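Side-chain contacts in leucine aminopeptidase A1, chloroplastic (Solanum lycopersicum, PDB 5D8N), which removes unsubstituted N-terminal amino acids, preferably leucine, from peptides as a magnesium-dependent homohexamer and takes part in wound signalling and insect defence: residues S62-P67 with G78-A83; A206-A211 with G340-S345; F279-F284 with L396-N401; W460-S465 with T473-G478. The protein carries 1 engineered substitution. All coordinates share one frame; numbering follows the deposited sequence.

Contact 1: S62-P67 with G78-A83; sequences SKFKNP and GLLSAA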
loop_
_atom_site.group_PDB
_atom_site.type_symbol
_atom_site.label_atom_id
_atom_site.label_comp_id
_atom_site.label_asym_id
_atom_site.label_seq_id
_atom_site.Cartn_x
_atom_site.Cartn_y
_atom_site.Cartn_z
ATOM N N SER A 62 12.716 -44.618 -41.310
ATOM C CA SER A 62 13.060 -43.805 -40.150
ATOM C C SER A 62 14.520 -43.346 -40.116
ATOM O O SER A 62 15.081 -43.063 -39.053
ATOM C CB SER A 62 12.700 -44.560 -38.865
ATOM O OG SER A 62 11.480 -44.059 -38.355
ATOM N N LYS A 63 15.121 -43.236 -41.293
ATOM C CA LYS A 63 16.494 -42.765 -41.402
ATOM C C LYS A 63 16.434 -41.306 -41.810
ATOM O O LYS A 63 15.506 -40.880 -42.501
ATOM C CB LYS A 63 17.294 -43.592 -42.409
ATOM C CG LYS A 63 17.385 -45.061 -42.028
ATOM C CD LYS A 63 18.689 -45.411 -41.331
ATOM C CE LYS A 63 18.433 -46.185 -40.044
ATOM N NZ LYS A 63 19.503 -47.190 -39.803
ATOM N N PHE A 64 17.423 -40.545 -41.353
ATOM C CA PHE A 64 17.529 -39.135 -41.718
ATOM C C PHE A 64 17.647 -39.002 -43.234
ATOM O O PHE A 64 18.499 -39.652 -43.835
ATOM C CB PHE A 64 18.764 -38.509 -41.049
ATOM C CG PHE A 64 18.654 -38.391 -39.558
ATOM C CD1 PHE A 64 17.522 -37.852 -38.979
ATOM C CD2 PHE A 64 19.712 -38.736 -38.742
ATOM C CE1 PHE A 64 17.409 -37.738 -37.610
ATOM C CE2 PHE A 64 19.617 -38.621 -37.370
ATOM C CZ PHE A 64 18.459 -38.129 -36.800
ATOM N N LYS A 65 16.890 -38.073 -43.812
ATOM C CA LYS A 65 17.042 -37.692 -45.217
ATOM C C LYS A 65 18.231 -36.747 -45.417
ATOM O O LYS A 65 18.876 -36.753 -46.468
ATOM C CB LYS A 65 15.761 -37.011 -45.709
ATOM C CG LYS A 65 14.585 -37.942 -45.982
ATOM C CD LYS A 65 13.416 -37.162 -46.568
ATOM C CE LYS A 65 12.187 -38.031 -46.760
ATOM N NZ LYS A 65 10.968 -37.206 -46.978
ATOM N N ASN A 66 18.477 -35.879 -44.441
ATOM C CA ASN A 66 19.617 -34.976 -44.527
ATOM C C ASN A 66 20.934 -35.736 -44.725
ATOM O O ASN A 66 21.299 -36.581 -43.922
ATOM C CB ASN A 66 19.689 -34.094 -43.272
ATOM C CG ASN A 66 20.859 -33.132 -43.291
ATOM O OD1 ASN A 66 21.939 -33.434 -42.787
ATOM N ND2 ASN A 66 20.629 -31.947 -43.830
ATOM N N PRO A 67 21.707 -35.365 -45.749
ATOM C CA PRO A 67 22.945 -36.089 -46.046
ATOM C C PRO A 67 23.968 -36.091 -44.897
ATOM O O PRO A 67 24.552 -37.132 -44.609
ATOM C CB PRO A 67 23.504 -35.343 -47.270
ATOM C CG PRO A 67 22.311 -34.700 -47.904
ATOM C CD PRO A 67 21.382 -34.354 -46.771
ATOM N N GLY A 78 23.347 -45.785 -36.179
ATOM C CA GLY A 78 21.953 -45.470 -35.871
ATOM C C GLY A 78 21.719 -44.947 -34.460
ATOM O O GLY A 78 20.602 -44.610 -34.085
ATOM N N LEU A 79 22.794 -44.749 -33.713
ATOM C CA LEU A 79 22.689 -44.218 -32.359
ATOM C C LEU A 79 22.159 -42.784 -32.290
ATOM O O LEU A 79 21.353 -42.461 -31.432
ATOM C CB LEU A 79 24.040 -44.318 -31.654
ATOM C CG LEU A 79 24.012 -44.255 -30.127
ATOM C CD1 LEU A 79 23.289 -45.446 -29.521
ATOM C CD2 LEU A 79 25.433 -44.184 -29.591
ATOM N N LEU A 80 22.453 -41.969 -33.294
ATOM C CA LEU A 80 22.017 -40.583 -33.284
ATOM C C LEU A 80 20.536 -40.426 -33.633
ATOM O O LEU A 80 19.825 -39.607 -33.044
ATOM C CB LEU A 80 22.891 -39.790 -34.266
ATOM C CG LEU A 80 22.664 -38.283 -34.382
ATOM C CD1 LEU A 80 22.980 -37.624 -33.056
ATOM C CD2 LEU A 80 23.511 -37.686 -35.495
ATOM N N SER A 81 20.059 -41.210 -34.601
ATOM C CA SER A 81 18.630 -41.198 -34.949
ATOM C C SER A 81 17.771 -41.824 -33.839
ATOM O O SER A 81 16.667 -41.376 -33.550
ATOM C CB SER A 81 18.373 -41.908 -36.294
ATOM O OG SER A 81 18.879 -43.243 -36.324
ATOM N N ALA A 82 18.304 -42.849 -33.194
ATOM C CA ALA A 82 17.579 -43.510 -32.121
ATOM C C ALA A 82 17.454 -42.588 -30.899
ATOM O O ALA A 82 16.373 -42.369 -30.365
ATOM C CB ALA A 82 18.282 -44.812 -31.766
ATOM N N ALA A 83 18.549 -41.939 -30.540
ATOM C CA ALA A 83 18.524 -41.034 -29.419
ATOM C C ALA A 83 17.566 -39.888 -29.744
ATOM O O ALA A 83 16.798 -39.449 -28.890
ATOM C CB ALA A 83 19.934 -40.507 -29.150
#
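Apolar packing carries the contact between Phe64 and the first turn of helix 79-86. The far end of the phenyl ring does the touching: Phe64 CZ lies 3.6 Å from Ser81 CA, and Phe64 CE2 stands 3.7 Å from Ser81 CB. The ring thus leans obliquely on the carbon skeleton of the serine. Next to it, Phe64 CE2 comes within 4.3 Å of Leu80 CG, a looser apolar touch. With Phe64 CG anti to its own carbonyl carbon (chi1 -68°), the ring is carried out of the loop and toward the helix.

Polar links between the two segments are indirect. The Ser81 hydroxyl is turned to Asp73 OD2 and hydrogen-bonded there, which satisfies a buried polar atom and leaves the CB and CA to Phe64. Arg58 bridges the pair, one guanidinium nitrogen bound to Ser62 O and the other to Ser81 O, so backbone carbonyls on both segments are gripped by the same side chain.

Loop 62-67 and the consecutive helices 67-75, N-capped by Asn66, and 79-86 are thereby packed together round the Phe64 ring. The arrangement is loop-to-helix packing within the N-terminal domain of the M17 aminopeptidases, a domain of the macro clan, well away from the catalytic residues.

Contact 2: A206-A211 with G340-S345; sequences AEHVCA and GEIRPS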
loop_
_atom_site.group_PDB
_atom_site.type_symbol
_atom_site.label_atom_id
_atom_site.label_comp_id
_atom_site.label_asym_id
_atom_site.label_seq_id
_atom_site.Cartn_x
_atom_site.Cartn_y
_atom_site.Cartn_z
ATOM N N ALA A 206 33.064 -9.548 -35.854
ATOM C CA ALA A 206 32.188 -10.062 -34.802
ATOM C C ALA A 206 32.951 -10.079 -33.482
ATOM O O ALA A 206 32.415 -9.707 -32.429
ATOM C CB ALA A 206 31.682 -11.461 -35.132
ATOM N N GLU A 207 34.201 -10.524 -33.538
ATOM C CA GLU A 207 35.025 -10.551 -32.338
ATOM C C GLU A 207 35.208 -9.148 -31.757
ATOM O O GLU A 207 35.205 -9.002 -30.543
ATOM C CB GLU A 207 36.383 -11.231 -32.570
ATOM C CG GLU A 207 36.267 -12.723 -32.814
ATOM C CD GLU A 207 37.571 -13.367 -33.271
ATOM O OE1 GLU A 207 38.232 -12.794 -34.153
ATOM O OE2 GLU A 207 37.952 -14.432 -32.743
ATOM N N HIS A 208 35.388 -8.149 -32.615
ATOM C CA HIS A 208 35.571 -6.785 -32.147
ATOM C C HIS A 208 34.299 -6.301 -31.446
ATOM O O HIS A 208 34.362 -5.662 -30.392
ATOM C CB HIS A 208 35.901 -5.838 -33.307
ATOM C CG HIS A 208 37.193 -6.147 -33.989
ATOM N ND1 HIS A 208 38.253 -6.735 -33.333
ATOM C CD2 HIS A 208 37.644 -5.834 -35.229
ATOM C CE1 HIS A 208 39.291 -6.801 -34.146
ATOM N NE2 HIS A 208 38.932 -6.295 -35.311
ATOM N N VAL A 209 33.156 -6.592 -32.053
ATOM C CA VAL A 209 31.897 -6.198 -31.461
ATOM C C VAL A 209 31.729 -6.907 -30.110
ATOM O O VAL A 209 31.360 -6.271 -29.129
ATOM C CB VAL A 209 30.731 -6.496 -32.423
ATOM C CG1 VAL A 209 29.402 -6.282 -31.721
ATOM C CG2 VAL A 209 30.816 -5.588 -33.627
ATOM N N CYS A 210 31.956 -8.224 -30.063
ATOM C CA CYS A 210 31.819 -8.980 -28.815
ATOM C C CYS A 210 32.657 -8.379 -27.699
ATOM O O CYS A 210 32.238 -8.375 -26.549
ATOM C CB CYS A 210 32.172 -10.459 -28.978
ATOM S SG CYS A 210 30.981 -11.402 -29.986
ATOM N N ALA A 211 33.867 -7.921 -28.003
ATOM C CA ALA A 211 34.703 -7.381 -26.943
ATOM C C ALA A 211 34.069 -6.121 -26.357
ATOM O O ALA A 211 34.164 -5.857 -25.153
ATOM C CB ALA A 211 36.124 -7.114 -27.448
ATOM N N GLY A 340 36.950 1.301 -31.885
ATOM C CA GLY A 340 38.384 1.507 -31.823
ATOM C C GLY A 340 39.155 0.457 -32.606
ATOM O O GLY A 340 40.129 0.807 -33.288
ATOM N N GLU A 341 38.677 -0.792 -32.568
ATOM C CA GLU A 341 39.246 -1.866 -33.353
ATOM C C GLU A 341 38.835 -1.783 -34.814
ATOM O O GLU A 341 39.614 -2.116 -35.697
ATOM C CB GLU A 341 38.820 -3.240 -32.818
ATOM C CG GLU A 341 39.328 -3.552 -31.426
ATOM C CD GLU A 341 40.708 -4.184 -31.426
ATOM O OE1 GLU A 341 41.384 -4.179 -32.476
ATOM O OE2 GLU A 341 41.182 -4.485 -30.318
ATOM N N ILE A 342 37.548 -1.563 -35.067
ATOM C CA ILE A 342 37.013 -1.655 -36.421
ATOM C C ILE A 342 37.497 -0.504 -37.299
ATOM O O ILE A 342 37.743 -0.686 -38.498
ATOM C CB ILE A 342 35.479 -1.668 -36.402
ATOM C CG1 ILE A 342 34.963 -2.945 -35.717
ATOM C CG2 ILE A 342 34.936 -1.560 -37.820
ATOM C CD1 ILE A 342 33.522 -2.857 -35.267
ATOM N N ARG A 343 37.724 0.654 -36.685
ATOM C CA ARG A 343 38.332 1.820 -37.370
ATOM C C ARG A 343 37.614 2.234 -38.631
ATOM O O ARG A 343 38.245 2.438 -39.647
ATOM C CB ARG A 343 39.780 1.562 -37.788
ATOM C CG ARG A 343 40.723 1.321 -36.640
ATOM C CD ARG A 343 42.075 0.898 -37.197
ATOM N NE ARG A 343 42.821 2.040 -37.739
ATOM C CZ ARG A 343 43.710 2.761 -37.055
ATOM N NH1 ARG A 343 43.928 2.529 -35.763
ATOM N NH2 ARG A 343 44.255 3.837 -37.621
ATOM N N PRO A 344 36.322 2.541 -38.541
ATOM C CA PRO A 344 35.672 3.022 -39.756
ATOM C C PRO A 344 36.150 4.404 -40.182
ATOM O O PRO A 344 36.374 5.288 -39.359
ATOM C CB PRO A 344 34.201 3.068 -39.365
ATOM C CG PRO A 344 34.217 3.219 -37.876
ATOM C CD PRO A 344 35.400 2.427 -37.404
ATOM N N SER A 345 36.232 4.618 -41.488
ATOM C CA SER A 345 36.499 5.940 -42.037
ATOM C C SER A 345 35.152 6.606 -42.279
ATOM O O SER A 345 34.093 5.988 -42.115
ATOM C CB SER A 345 37.303 5.829 -43.344
ATOM O OG SER A 345 36.551 5.102 -44.307
#
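His208 and Glu341 mark the closest backbone approach, their CA atoms 6.3 Å apart, where the middle of helix 197-221 passes the C-terminal end of helix 327-342. The glutamate then lies on the imidazole. Glu341 CB sits over the centre of one ring face, 3.5 Å from the His208 centroid and only 12° off the ring normal, a well-aligned CH-pi contact. The bend at chi2 (-87°) folds the glutamate chain over the ring, and the carboxylate ends nearly parallel to the imidazole, the planes 9° apart. Its OE1 lies above the same face, beyond the rim, 3.7 Å from His208 CE1, while OE2 is hydrogen-bonded to Tyr243 OH, a bond that helps to fix the rotation of the group.

Ile342 and Val209 continue the interface on the apolar side. The CG1 of Ile342 lies 3.9 Å from His208 CB, and its CD1 reaches Val209 CG2 at 4.2 Å. Val523 of helix 519-527 touches both Val209 and Ile342, closing this flank with a third helix. This helix-helix packing joins helix 197-221 to the catalytic domain, away from the active site. Just beyond, the chain leaves the helix at Arg343 with positive phi, and the arginine side chain forms a salt bridge with Asp245.

No hydrogen bond crosses between the segments. The nearest ionisable atoms, His208 ND1 and Glu341 OE1, are 4.1 Å apart, so adhesion rests on carbon over an aromatic face and on aliphatic packing; the neighbouring carboxylate may nevertheless somewhat favour the protonated imidazole.

Contact 3: F279-F284 with L396-N401; sequences FIHLCF and LIYACN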
loop_
_atom_site.group_PDB
_atom_site.type_symbol
_atom_site.label_atom_id
_atom_site.label_comp_id
_atom_site.label_asym_id
_atom_site.label_seq_id
_atom_site.Cartn_x
_atom_site.Cartn_y
_atom_site.Cartn_z
ATOM N N PHE A 279 32.556 13.917 -16.203
ATOM C CA PHE A 279 31.856 13.991 -17.476
ATOM C C PHE A 279 32.832 13.453 -18.519
ATOM O O PHE A 279 33.911 14.000 -18.722
ATOM C CB PHE A 279 31.437 15.445 -17.732
ATOM C CG PHE A 279 30.544 15.619 -18.925
ATOM C CD1 PHE A 279 31.073 15.695 -20.207
ATOM C CD2 PHE A 279 29.192 15.850 -18.751
ATOM C CE1 PHE A 279 30.248 15.876 -21.304
ATOM C CE2 PHE A 279 28.373 16.042 -19.843
ATOM C CZ PHE A 279 28.889 16.040 -21.121
ATOM N N ILE A 280 32.436 12.374 -19.165
ATOM C CA ILE A 280 33.283 11.629 -20.064
ATOM C C ILE A 280 33.001 11.984 -21.509
ATOM O O ILE A 280 31.860 11.897 -21.984
ATOM C CB ILE A 280 33.054 10.119 -19.871
ATOM C CG1 ILE A 280 33.447 9.698 -18.459
ATOM C CG2 ILE A 280 33.860 9.341 -20.890
ATOM C CD1 ILE A 280 32.912 8.336 -18.075
ATOM N N HIS A 281 34.056 12.390 -22.208
ATOM C CA HIS A 281 33.978 12.693 -23.636
ATOM C C HIS A 281 35.063 11.982 -24.442
ATOM O O HIS A 281 36.238 12.323 -24.366
ATOM C CB HIS A 281 34.050 14.205 -23.855
ATOM C CG HIS A 281 33.877 14.621 -25.280
ATOM N ND1 HIS A 281 34.284 15.854 -25.747
ATOM C CD2 HIS A 281 33.448 13.929 -26.367
ATOM C CE1 HIS A 281 33.996 15.945 -27.036
ATOM N NE2 HIS A 281 33.510 14.785 -27.444
ATOM N N LEU A 282 34.678 10.949 -25.168
ATOM C CA LEU A 282 35.589 10.287 -26.106
ATOM C C LEU A 282 35.217 10.712 -27.507
ATOM O O LEU A 282 34.038 10.973 -27.794
ATOM C CB LEU A 282 35.443 8.773 -26.031
ATOM C CG LEU A 282 35.813 8.104 -24.713
ATOM C CD1 LEU A 282 35.380 6.643 -24.719
ATOM C CD2 LEU A 282 37.311 8.177 -24.511
ATOM N N CYS A 283 36.222 10.792 -28.369
ATOM C CA CYS A 283 36.001 11.067 -29.784
ATOM C C CYS A 283 36.785 10.107 -30.666
ATOM O O CYS A 283 38.012 10.005 -30.540
ATOM C CB CYS A 283 36.411 12.493 -30.137
ATOM S SG CYS A 283 35.964 12.930 -31.847
ATOM N N PHE A 284 36.066 9.388 -31.519
ATOM C CA PHE A 284 36.677 8.517 -32.501
ATOM C C PHE A 284 36.735 9.224 -33.840
ATOM O O PHE A 284 35.712 9.742 -34.302
ATOM C CB PHE A 284 35.915 7.195 -32.669
ATOM C CG PHE A 284 36.326 6.431 -33.893
ATOM C CD1 PHE A 284 37.401 5.588 -33.852
ATOM C CD2 PHE A 284 35.709 6.672 -35.118
ATOM C CE1 PHE A 284 37.849 4.980 -35.003
ATOM C CE2 PHE A 284 36.172 6.087 -36.284
ATOM C CZ PHE A 284 37.251 5.237 -36.219
ATOM N N LEU A 396 23.136 16.092 -23.455
ATOM C CA LEU A 396 22.611 16.313 -24.778
ATOM C C LEU A 396 22.973 17.698 -25.302
ATOM O O LEU A 396 23.266 17.873 -26.484
ATOM C CB LEU A 396 21.103 16.063 -24.779
ATOM C CG LEU A 396 20.649 14.610 -24.684
ATOM C CD1 LEU A 396 19.140 14.533 -24.411
ATOM C CD2 LEU A 396 20.916 13.818 -25.955
ATOM N N ILE A 397 22.908 18.695 -24.432
ATOM C CA ILE A 397 23.305 20.048 -24.802
ATOM C C ILE A 397 24.771 20.007 -25.198
ATOM O O ILE A 397 25.137 20.550 -26.224
ATOM C CB ILE A 397 23.094 21.023 -23.634
ATOM C CG1 ILE A 397 21.594 21.242 -23.414
ATOM C CG2 ILE A 397 23.748 22.367 -23.909
ATOM C CD1 ILE A 397 21.229 21.734 -22.017
ATOM N N TYR A 398 25.598 19.305 -24.424
ATOM C CA TYR A 398 27.015 19.193 -24.740
ATOM C C TYR A 398 27.229 18.521 -26.085
ATOM O O TYR A 398 28.020 18.967 -26.913
ATOM C CB TYR A 398 27.714 18.367 -23.663
ATOM C CG TYR A 398 29.211 18.285 -23.814
ATOM C CD1 TYR A 398 29.797 17.279 -24.543
ATOM C CD2 TYR A 398 30.037 19.241 -23.249
ATOM C CE1 TYR A 398 31.167 17.220 -24.706
ATOM C CE2 TYR A 398 31.422 19.154 -23.347
ATOM C CZ TYR A 398 31.974 18.156 -24.108
ATOM O OH TYR A 398 33.344 18.028 -24.157
ATOM N N ALA A 399 26.487 17.445 -26.334
ATOM C CA ALA A 399 26.589 16.775 -27.622
ATOM C C ALA A 399 26.258 17.740 -28.759
ATOM O O ALA A 399 26.936 17.754 -29.804
ATOM C CB ALA A 399 25.680 15.546 -27.672
ATOM N N CYS A 400 25.155 18.460 -28.627
ATOM C CA CYS A 400 24.785 19.405 -29.674
ATOM C C CYS A 400 25.882 20.457 -29.878
ATOM O O CYS A 400 26.129 20.870 -30.993
ATOM C CB CYS A 400 23.444 20.076 -29.389
ATOM S SG CYS A 400 22.037 18.940 -29.455
ATOM N N ASN A 401 26.568 20.839 -28.808
ATOM C CA ASN A 401 27.613 21.844 -28.886
ATOM C C ASN A 401 28.902 21.341 -29.495
ATOM O O ASN A 401 29.740 22.158 -29.857
ATOM C CB ASN A 401 27.931 22.434 -27.508
ATOM C CG ASN A 401 26.849 23.371 -27.025
ATOM O OD1 ASN A 401 26.045 23.840 -27.815
ATOM N ND2 ASN A 401 26.771 23.580 -25.727
#
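Tyr398 engages two aromatic partners in opposite senses, offering its face to Phe279 and its edge to His281. The phenylalanine comes edge-on, with planes at 61°: Phe279 CE1 stands over the centre of the tyrosine ring, and Phe279 CZ approaches Tyr398 CG to 3.5 Å. Toward His281 the roles reverse. The tyrosine edge points at one imidazole face in an offset T-shaped pair, the planes nearly perpendicular, with Tyr398 CE1 lying 3.5 Å above the imidazole plane near its rim.

This steep approach is consistent with the poor geometry of the polar link: His281 ND1 donates to Tyr398 OH over 2.9 Å, but the N-H...O angle is only 116°, so the bond is weak. The other imidazole nitrogen, NE2, is hydrogen-bonded to His350 ND1, which gives the ring a second partner. Tyr398 CG is anti to the backbone N (chi1 -175°), extending the ring from the helix across to the strand. A leucine in place of Tyr398 would probably leave a gap beside the Phe279 edge and deprive His281 ND1 of its phenolic partner.

The cluster joins helix 388-401 to strand 278-284 of the catalytic-domain sheet, which runs antiparallel to both its neighbours, strands 247-252 and 347-358. Phe279 and His281 point to helix 388-401, whereas the alternating Ile280 and Leu282 pack on helix 229-242, leaving the strand sandwiched between helices.

Contact 4: W460-S465 with T473-G478; sequences WESMKS and TGPGNG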
loop_
_atom_site.group_PDB
_atom_site.type_symbol
_atom_site.label_atom_id
_atom_site.label_comp_id
_atom_site.label_asym_id
_atom_site.label_seq_id
_atom_site.Cartn_x
_atom_site.Cartn_y
_atom_site.Cartn_z
ATOM N N TRP A 460 2.775 17.066 -23.620
ATOM C CA TRP A 460 3.714 18.021 -23.036
ATOM C C TRP A 460 3.080 18.972 -22.004
ATOM O O TRP A 460 3.710 19.403 -21.020
ATOM C CB TRP A 460 4.417 18.831 -24.124
ATOM C CG TRP A 460 5.440 19.740 -23.553
ATOM C CD1 TRP A 460 5.436 21.103 -23.605
ATOM C CD2 TRP A 460 6.558 19.370 -22.732
ATOM N NE1 TRP A 460 6.449 21.600 -22.820
ATOM C CE2 TRP A 460 7.178 20.562 -22.310
ATOM C CE3 TRP A 460 7.161 18.151 -22.412
ATOM C CZ2 TRP A 460 8.360 20.574 -21.565
ATOM C CZ3 TRP A 460 8.284 18.160 -21.583
ATOM C CH2 TRP A 460 8.898 19.374 -21.211
ATOM N N GLU A 461 1.801 19.250 -22.211
ATOM C CA GLU A 461 1.027 20.096 -21.315
ATOM C C GLU A 461 1.028 19.523 -19.912
ATOM O O GLU A 461 1.119 20.254 -18.956
ATOM C CB GLU A 461 -0.403 20.224 -21.850
ATOM C CG GLU A 461 -1.333 21.107 -21.021
ATOM C CD GLU A 461 -1.050 22.604 -21.134
ATOM O OE1 GLU A 461 -0.318 23.021 -22.065
ATOM O OE2 GLU A 461 -1.531 23.365 -20.262
ATOM N N SER A 462 1.142 18.212 -19.769
ATOM C CA SER A 462 1.141 17.642 -18.433
ATOM C C SER A 462 2.485 17.844 -17.731
ATOM O O SER A 462 2.652 17.433 -16.604
ATOM C CB SER A 462 0.798 16.153 -18.505
ATOM O OG SER A 462 1.880 15.459 -19.100
ATOM N N MET A 463 3.477 18.379 -18.437
ATOM C CA MET A 463 4.790 18.603 -17.850
ATOM C C MET A 463 5.011 20.057 -17.410
ATOM O O MET A 463 6.129 20.446 -17.095
ATOM C CB MET A 463 5.873 18.185 -18.860
ATOM C CG MET A 463 5.840 16.708 -19.226
ATOM S SD MET A 463 6.254 15.615 -17.856
ATOM C CE MET A 463 8.038 15.693 -17.819
ATOM N N LYS A 464 3.975 20.881 -17.472
ATOM C CA LYS A 464 4.084 22.304 -17.109
ATOM C C LYS A 464 4.314 22.423 -15.609
ATOM O O LYS A 464 3.804 21.623 -14.835
ATOM C CB LYS A 464 2.789 23.044 -17.429
ATOM C CG LYS A 464 2.747 23.508 -18.875
ATOM N N SER A 465 5.100 23.416 -15.219
ATOM C CA SER A 465 5.346 23.715 -13.817
ATOM C C SER A 465 4.608 25.008 -13.519
ATOM O O SER A 465 4.489 25.848 -14.394
ATOM C CB SER A 465 6.845 23.915 -13.557
ATOM O OG SER A 465 7.112 24.391 -12.247
ATOM N N THR A 473 8.952 15.038 -14.078
ATOM C CA THR A 473 8.212 13.786 -14.122
ATOM C C THR A 473 6.718 13.996 -14.301
ATOM O O THR A 473 6.074 14.664 -13.497
ATOM C CB THR A 473 8.410 13.037 -12.794
ATOM O OG1 THR A 473 9.804 12.773 -12.628
ATOM C CG2 THR A 473 7.677 11.730 -12.807
ATOM N N GLY A 474 6.188 13.425 -15.369
ATOM C CA GLY A 474 4.780 13.537 -15.698
ATOM C C GLY A 474 4.003 12.392 -15.086
ATOM O O GLY A 474 4.537 11.627 -14.293
ATOM N N PRO A 475 2.702 12.331 -15.377
ATOM C CA PRO A 475 1.898 11.218 -14.869
ATOM C C PRO A 475 2.356 9.830 -15.363
ATOM O O PRO A 475 3.164 9.710 -16.278
ATOM C CB PRO A 475 0.485 11.551 -15.344
ATOM C CG PRO A 475 0.634 12.563 -16.422
ATOM C CD PRO A 475 1.949 13.262 -16.230
ATOM N N GLY A 476 1.969 8.795 -14.640
ATOM C CA GLY A 476 2.344 7.429 -14.973
ATOM C C GLY A 476 1.906 7.061 -16.375
ATOM O O GLY A 476 2.648 6.400 -17.110
ATOM N N ASN A 477 0.687 7.463 -16.739
ATOM C CA ASN A 477 0.171 7.136 -18.041
ATOM C C ASN A 477 0.885 7.980 -19.091
ATOM O O ASN A 477 0.675 9.177 -19.127
ATOM C CB ASN A 477 -1.345 7.292 -18.101
ATOM C CG ASN A 477 -2.068 6.216 -17.306
ATOM O OD1 ASN A 477 -1.497 5.217 -16.899
ATOM N ND2 ASN A 477 -3.309 6.482 -16.992
ATOM N N GLY A 478 1.654 7.338 -19.972
ATOM C CA GLY A 478 2.454 8.052 -20.955
ATOM C C GLY A 478 3.901 8.330 -20.560
ATOM O O GLY A 478 4.557 9.155 -21.162
#
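Met463, whose sulfur reaches Gly474 across the contact, places its CB over one face of the Trp460 indole, 3.6 Å above the plane and offset toward the rim. From there the methionine turns back on itself at both chi2 (-66°) and chi3 (-80°), bringing the thioether against the glycine backbone. Met463 SD lies 3.3 Å from Gly474 N, and Met463 CE is 3.9 Å from Thr473 N. Packing is tight here: a beta carbon on Gly474 would point toward the first segment and run into the sulfur, so the missing side chain makes room for the methionine. A serine in place of Met463 would probably leave a gap beside the Gly474 backbone, where the thioether now packs.

A second, more peripheral touch joins Ser462 and Pro475. The serine OG stands 3.6 Å from Pro475 CD in plain van der Waals contact, its hydrogen-bonding partner being the Tyr459 carbonyl.

Both segments flank the short strand 470-471, to which Met463 is tied by backbone hydrogen bonding with Ile471. Helix 479-488 follows at once, and its Thr482 is touched by both Ser462 and Met463. Nearby lies the active site: the Met463 side chain is about 5 Å from that of Arg389, predicted to be catalytic. Asn382 holds the Thr473 carbonyl, and Gly478, at the N-cap of the helix, makes backbone hydrogen bonds to a third subunit.

Contact 1 stands apart in the N-terminal domain, its centre about 62 Å from that of contact 4 and on the opposite side of the chain's centre. Contact 2 lies between these extremes, about 41 Å from each, where helix 197-221 meets helix 327-342. It crosses contact 3 in sequence order, and the two touch directly: Pro344 O is 3.2 Å from Phe284 CE2. Contacts 3 and 4 both belong to the catalytic domain, with nearest atoms about 12 Å apart; helix 388-401 of contact 3 carries Arg389, predicted to be catalytic, in its first turn. Contact 4 comes near the catalytic site, its Thr473 side chain about 7 Å from that of Asp385, a magnesium ligand.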